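Local coordinates for protein DNA photolyase (Agrobacterium tumefaciens, PDB 4U63) that repairs cyclobutane pyrimidine dimers in DNA using light, with a flavin-adenine dinucleotide cofactor and methenyltetrahydrofolate as its antenna chromophore, at residues 67-72 / 217-222; 352-357 / 389-394. All coordinates share one frame; numbering follows the deposited sequence.

Interaction 1: 67-72 / 217-222. With MHF (5,10-methenyl-6,7,8-trihydrofolic acid), chain B.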
# COMPACT_ATOMS: atom_id res chain seq x y z
N GLY A 67 -6.52 0.15 -8.20
CA GLY A 67 -6.90 1.33 -8.95
C GLY A 67 -5.92 1.71 -10.05
O GLY A 67 -4.98 0.98 -10.33
N GLY A 68 -6.17 2.88 -10.65
CA GLY A 68 -5.39 3.38 -11.80
C GLY A 68 -3.90 3.52 -11.56
O GLY A 68 -3.09 3.09 -12.38
N ALA A 69 -3.52 4.13 -10.44
CA ALA A 69 -2.09 4.26 -10.10
C ALA A 69 -1.41 2.89 -9.95
O ALA A 69 -0.27 2.69 -10.39
CB ALA A 69 -1.92 5.09 -8.85
N GLN A 70 -2.11 1.96 -9.32
CA GLN A 70 -1.57 0.62 -9.12
C GLN A 70 -1.51 -0.20 -10.42
O GLN A 70 -0.70 -1.13 -10.53
CB GLN A 70 -2.35 -0.10 -8.03
CG GLN A 70 -1.53 -1.13 -7.31
CD GLN A 70 -2.11 -1.44 -5.94
OE1 GLN A 70 -3.14 -2.09 -5.84
NE2 GLN A 70 -1.45 -0.97 -4.89
N GLU A 71 -2.37 0.12 -11.39
CA GLU A 71 -2.28 -0.48 -12.72
C GLU A 71 -1.00 -0.04 -13.44
O GLU A 71 -0.33 -0.85 -14.08
CB GLU A 71 -3.51 -0.14 -13.56
CG GLU A 71 -4.76 -0.88 -13.12
CD GLU A 71 -5.99 -0.50 -13.91
OE1 GLU A 71 -6.02 0.59 -14.51
OE2 GLU A 71 -6.94 -1.30 -13.93
N TRP A 72 -0.65 1.24 -13.31
CA TRP A 72 0.64 1.73 -13.79
C TRP A 72 1.76 0.94 -13.14
O TRP A 72 2.67 0.48 -13.83
CB TRP A 72 0.81 3.22 -13.49
CG TRP A 72 2.12 3.79 -13.91
CD1 TRP A 72 2.40 4.40 -15.09
CD2 TRP A 72 3.33 3.83 -13.13
NE1 TRP A 72 3.71 4.81 -15.11
CE2 TRP A 72 4.31 4.48 -13.92
CE3 TRP A 72 3.69 3.39 -11.85
CZ2 TRP A 72 5.61 4.69 -13.48
CZ3 TRP A 72 4.99 3.60 -11.41
CH2 TRP A 72 5.94 4.24 -12.22
N LYS A 217 3.22 10.74 -15.73
CA LYS A 217 4.53 11.11 -16.29
C LYS A 217 5.58 11.42 -15.23
O LYS A 217 6.77 11.25 -15.50
CB LYS A 217 4.41 12.26 -17.28
CG LYS A 217 3.93 13.58 -16.70
CD LYS A 217 3.78 14.61 -17.82
CE LYS A 217 3.09 15.87 -17.32
NZ LYS A 217 3.91 16.58 -16.30
N ASP A 218 5.16 11.87 -14.04
CA ASP A 218 6.12 12.15 -12.96
C ASP A 218 6.30 11.00 -11.97
O ASP A 218 7.13 11.09 -11.08
CB ASP A 218 5.75 13.45 -12.24
CG ASP A 218 5.97 14.69 -13.10
OD1 ASP A 218 6.58 14.59 -14.19
OD2 ASP A 218 5.51 15.77 -12.68
N PHE A 219 5.54 9.92 -12.14
CA PHE A 219 5.69 8.75 -11.26
C PHE A 219 7.12 8.20 -11.34
O PHE A 219 7.69 7.83 -10.33
CB PHE A 219 4.71 7.64 -11.65
CG PHE A 219 3.30 7.84 -11.15
CD1 PHE A 219 2.79 9.11 -10.86
CD2 PHE A 219 2.48 6.73 -10.99
CE1 PHE A 219 1.49 9.25 -10.42
CE2 PHE A 219 1.18 6.87 -10.55
CZ PHE A 219 0.68 8.12 -10.25
N SER A 220 7.69 8.18 -12.55
CA SER A 220 9.04 7.64 -12.74
C SER A 220 10.13 8.48 -12.07
O SER A 220 11.25 8.00 -11.91
CB SER A 220 9.36 7.47 -14.23
OG SER A 220 9.28 8.71 -14.91
N ASP A 221 9.82 9.73 -11.69
CA ASP A 221 10.76 10.57 -10.94
C ASP A 221 11.00 10.02 -9.55
O ASP A 221 12.06 10.22 -8.96
CB ASP A 221 10.24 12.02 -10.83
CG ASP A 221 10.19 12.74 -12.16
OD1 ASP A 221 10.88 12.32 -13.12
OD2 ASP A 221 9.46 13.75 -12.25
N ILE A 222 9.98 9.32 -9.03
CA ILE A 222 9.99 8.75 -7.70
C ILE A 222 10.15 7.23 -7.69
O ILE A 222 10.79 6.68 -6.79
CB ILE A 222 8.66 9.08 -6.98
CG1 ILE A 222 8.29 10.56 -7.12
CG2 ILE A 222 8.73 8.67 -5.51
CD1 ILE A 222 9.32 11.54 -6.61
N1 MHF B . -3.60 8.48 -9.65
C2 MHF B . -2.70 9.45 -9.47
NA2 MHF B . -1.86 9.35 -8.42
N3 MHF B . -2.61 10.54 -10.32
C4 MHF B . -3.44 10.66 -11.36
O4 MHF B . -3.38 11.64 -12.13
C4A MHF B . -4.44 9.60 -11.59
N5 MHF B . -5.39 9.61 -12.59
C6 MHF B . -6.61 8.80 -12.51
C7 MHF B . -6.15 7.40 -12.08
N8 MHF B . -5.37 7.48 -10.84
C8A MHF B . -4.48 8.48 -10.64
C9 MHF B . -7.24 8.94 -13.91
N10 MHF B . -6.28 9.75 -14.68
C11 MHF B . -5.46 10.47 -13.72
C12 MHF B . -7.53 12.03 -18.02
C13 MHF B . -6.89 12.68 -16.96
C14 MHF B . -6.48 11.96 -15.85
C15 MHF B . -6.71 10.57 -15.76
C16 MHF B . -7.33 9.93 -16.83
C17 MHF B . -7.74 10.65 -17.95
C MHF B . -7.97 12.78 -19.25
O MHF B . -8.34 12.11 -20.21
N MHF B . -7.88 14.11 -19.31
CA MHF B . -8.11 14.91 -20.50
CB MHF B . -9.34 15.81 -20.36
CG MHF B . -10.44 15.22 -19.49
CD MHF B . -10.21 15.34 -17.99
OE1 MHF B . -9.26 16.03 -17.56
OE2 MHF B . -10.98 14.73 -17.23
CT MHF B . -6.89 15.76 -20.77
O1 MHF B . -6.19 15.49 -21.77
O2 MHF B . -6.61 16.71 -20.00
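F219 meets W72 edge-on: its ring points an edge at the six-membered ring of the indole, with centroids 5.2 Å apart and planes at 79°, a T-shaped pair. The leading atom is F219 CD2, which stands over one face of the indole but off toward its rim, 3.7 Å from W72 CE3. The methylene joins in as a CH-pi contact, F219 CB lying 3.8 Å from the centroid of the same six-membered ring and nearly above it. One indole face thus receives both the ring edge and the CB of F219, the two side chains running past each other in opposite directions. W72 reaches across because its CG is anti to the backbone N (chi1 178°), which carries the indole out from helix 68-87. F219 takes the other choice, CG anti to its carbonyl carbon (chi1 -79°), and its far end is sent past W72 toward A69 and the folate. There A69 CB sits at the ring edge, 4.0 Å from F219 CE2, and F219 CZ comes within 3.4 Å of NA2 of MHF. The phenyl group thus turns its edge onto one face of the pterin, over the C2-NA2 end. No hydrogen bond links 67-72 to 217-222; the contact is apolar and aromatic. Beyond it, H76 makes a second edge-to-face pair with W72, and A69 is joined through its backbone to D389. A69 and F219 belong to the binding pocket of the methenyltetrahydrofolate antenna, where the edge of F219, backed by W72, covers the amino-bearing end of one pterin face.

Interaction 2: 352-357 / 389-394. With MHF (5,10-methenyl-6,7,8-trihydrofolic acid), chain B.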
# COMPACT_ATOMS: atom_id res chain seq x y z
N ARG A 352 -2.31 17.28 -3.97
CA ARG A 352 -1.55 17.51 -5.21
C ARG A 352 -0.34 16.59 -5.31
O ARG A 352 -0.02 16.10 -6.40
CB ARG A 352 -1.15 18.97 -5.33
CG ARG A 352 -2.37 19.85 -5.50
CD ARG A 352 -1.96 21.31 -5.56
NE ARG A 352 -3.09 22.21 -5.34
CZ ARG A 352 -3.09 23.50 -5.63
NH1 ARG A 352 -2.02 24.08 -6.20
NH2 ARG A 352 -4.16 24.25 -5.37
N GLN A 353 0.34 16.36 -4.19
CA GLN A 353 1.41 15.37 -4.14
C GLN A 353 0.90 14.01 -4.61
O GLN A 353 1.54 13.35 -5.43
CB GLN A 353 1.99 15.24 -2.73
CG GLN A 353 3.06 14.15 -2.64
CD GLN A 353 3.62 13.96 -1.25
OE1 GLN A 353 2.93 14.11 -0.23
NE2 GLN A 353 4.89 13.60 -1.20
N LEU A 354 -0.24 13.60 -4.07
CA LEU A 354 -0.88 12.34 -4.42
C LEU A 354 -1.17 12.26 -5.92
O LEU A 354 -0.83 11.27 -6.58
CB LEU A 354 -2.17 12.19 -3.62
CG LEU A 354 -3.08 11.00 -3.88
CD1 LEU A 354 -2.35 9.68 -3.71
CD2 LEU A 354 -4.28 11.07 -2.95
N TRP A 355 -1.77 13.31 -6.46
CA TRP A 355 -2.08 13.35 -7.89
C TRP A 355 -0.82 13.24 -8.76
O TRP A 355 -0.83 12.54 -9.77
CB TRP A 355 -2.85 14.62 -8.24
CG TRP A 355 -3.49 14.60 -9.57
CD1 TRP A 355 -3.19 15.38 -10.64
CD2 TRP A 355 -4.58 13.76 -9.97
NE1 TRP A 355 -4.01 15.08 -11.69
CE2 TRP A 355 -4.87 14.08 -11.31
CE3 TRP A 355 -5.33 12.76 -9.34
CZ2 TRP A 355 -5.89 13.45 -12.03
CZ3 TRP A 355 -6.34 12.12 -10.06
CH2 TRP A 355 -6.61 12.47 -11.38
N GLN A 356 0.25 13.93 -8.35
CA GLN A 356 1.48 13.99 -9.16
C GLN A 356 2.35 12.75 -9.06
O GLN A 356 2.89 12.30 -10.07
CB GLN A 356 2.32 15.21 -8.75
CG GLN A 356 3.48 15.47 -9.70
CD GLN A 356 4.36 16.63 -9.26
OE1 GLN A 356 4.11 17.27 -8.24
NE2 GLN A 356 5.39 16.91 -10.06
N HIS A 357 2.52 12.22 -7.85
CA HIS A 357 3.48 11.15 -7.58
C HIS A 357 2.90 9.80 -7.14
O HIS A 357 3.65 8.83 -6.96
CB HIS A 357 4.48 11.63 -6.52
CG HIS A 357 5.36 12.75 -6.99
ND1 HIS A 357 5.76 13.77 -6.15
CD2 HIS A 357 5.91 13.01 -8.19
CE1 HIS A 357 6.52 14.61 -6.82
NE2 HIS A 357 6.63 14.18 -8.07
N ASP A 389 -7.74 4.53 -5.83
CA ASP A 389 -7.51 4.81 -7.25
C ASP A 389 -6.21 5.56 -7.52
O ASP A 389 -5.71 5.53 -8.67
CB ASP A 389 -8.68 5.62 -7.83
CG ASP A 389 -8.71 5.60 -9.37
OD1 ASP A 389 -8.48 4.54 -9.99
OD2 ASP A 389 -8.97 6.65 -9.97
N THR A 390 -5.66 6.22 -6.50
CA THR A 390 -4.55 7.16 -6.71
C THR A 390 -3.22 6.80 -6.06
O THR A 390 -2.19 7.34 -6.44
CB THR A 390 -4.95 8.57 -6.22
OG1 THR A 390 -5.43 8.49 -4.88
CG2 THR A 390 -6.04 9.15 -7.12
N LEU A 391 -3.25 5.90 -5.08
CA LEU A 391 -2.03 5.43 -4.42
C LEU A 391 -1.40 4.26 -5.14
O LEU A 391 -2.06 3.25 -5.37
CB LEU A 391 -2.32 4.97 -2.99
CG LEU A 391 -2.69 6.02 -1.94
CD1 LEU A 391 -3.19 5.33 -0.67
CD2 LEU A 391 -1.50 6.92 -1.63
N VAL A 392 -0.11 4.38 -5.48
CA VAL A 392 0.63 3.21 -5.95
C VAL A 392 0.72 2.13 -4.85
O VAL A 392 0.83 0.94 -5.17
CB VAL A 392 2.02 3.53 -6.53
CG1 VAL A 392 1.88 4.29 -7.85
CG2 VAL A 392 2.91 4.29 -5.55
N ASP A 393 0.66 2.54 -3.58
CA ASP A 393 0.74 1.60 -2.44
C ASP A 393 -0.59 1.15 -1.88
O ASP A 393 -0.63 0.51 -0.81
CB ASP A 393 1.66 2.14 -1.30
CG ASP A 393 1.09 3.36 -0.56
OD1 ASP A 393 -0.13 3.64 -0.59
OD2 ASP A 393 1.89 4.06 0.09
N ALA A 394 -1.70 1.45 -2.58
CA ALA A 394 -3.02 1.09 -2.09
C ALA A 394 -3.04 -0.34 -1.58
O ALA A 394 -2.69 -1.28 -2.32
CB ALA A 394 -4.08 1.29 -3.16
N1 MHF B . -3.60 8.48 -9.65
C2 MHF B . -2.70 9.45 -9.47
NA2 MHF B . -1.86 9.35 -8.42
N3 MHF B . -2.61 10.54 -10.32
C4 MHF B . -3.44 10.66 -11.36
O4 MHF B . -3.38 11.64 -12.13
C4A MHF B . -4.44 9.60 -11.59
N5 MHF B . -5.39 9.61 -12.59
C6 MHF B . -6.61 8.80 -12.51
C7 MHF B . -6.15 7.40 -12.08
N8 MHF B . -5.37 7.48 -10.84
C8A MHF B . -4.48 8.48 -10.64
C9 MHF B . -7.24 8.94 -13.91
N10 MHF B . -6.28 9.75 -14.68
C11 MHF B . -5.46 10.47 -13.72
C12 MHF B . -7.53 12.03 -18.02
C13 MHF B . -6.89 12.68 -16.96
C14 MHF B . -6.48 11.96 -15.85
C15 MHF B . -6.71 10.57 -15.76
C16 MHF B . -7.33 9.93 -16.83
C17 MHF B . -7.74 10.65 -17.95
C MHF B . -7.97 12.78 -19.25
O MHF B . -8.34 12.11 -20.21
N MHF B . -7.88 14.11 -19.31
CA MHF B . -8.11 14.91 -20.50
CB MHF B . -9.34 15.81 -20.36
CG MHF B . -10.44 15.22 -19.49
CD MHF B . -10.21 15.34 -17.99
OE1 MHF B . -9.26 16.03 -17.56
OE2 MHF B . -10.98 14.73 -17.23
CT MHF B . -6.89 15.76 -20.77
O1 MHF B . -6.19 15.49 -21.77
O2 MHF B . -6.61 16.71 -20.00
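L354 and T390 cross at about a right angle, the forked end of the leucine closing on the threonine hydroxyl. L354 CD2 is 3.4 Å from T390 OG1, with CD1 almost as near, so the fork lies over one side of an oxygen whose polar need is met within its own helix by the carbonyl of W386. CD1 also packs 3.6 Å from L391 CD2, again with the side chains crossed; L354 CG lies anti to the backbone N (chi1 176°), which swings the fork off helix 345-357 toward both partners. W355 starts away from 389-394, but its indole turns back until CZ3 nears T390 CG2, the methyl lying at the ring edge. Between these helices lies the pterin of the methenyltetrahydrofolate antenna, in a new kind of antenna site for photolyases. W355 lays one indole face against it, nearly parallel to it and on the face opposite F219, with MHF O4 over the centre of the indole and 3.0 Å from W355 CE2. T390 CG2 touches the pterin as well, 3.6 Å from MHF N1. Backbone carbonyls grip the pterin's polar edge: MHF NA2 donates to T390 O at 2.8 Å and, on a more bent path (131°), to L354 O, while MHF N8 gives D389 O an almost straight bond (176°). Past the threonine, L391 borders the flavin, and the backbone O of D393 accepts a hydrogen bond from FAD N3.

Overall arrangement
Both contacts are largely buried and line the methenyltetrahydrofolate pocket, their centres about 8 Å apart. Interaction 1 brings helix 68-87 to the short helix 219-222 and reaches the surface at S220; interaction 2 joins helix 345-357 to the end of helix 380-390 and the turn after it, extending to the flavin. Their chemistry differs accordingly: a T-shaped aromatic pair between segments in 67-72 / 217-222; aliphatic packing between segments, with an indole face and carbonyl acceptors for the pterin, in 352-357 / 389-394. They are also sewn together. D218 OD2 probably bonds Q356 NE2, Q70 NE2 probably bonds A394 O, and A69 CB packs 3.3 Å from T390 O, one of two carbonyls holding the pterin amino group.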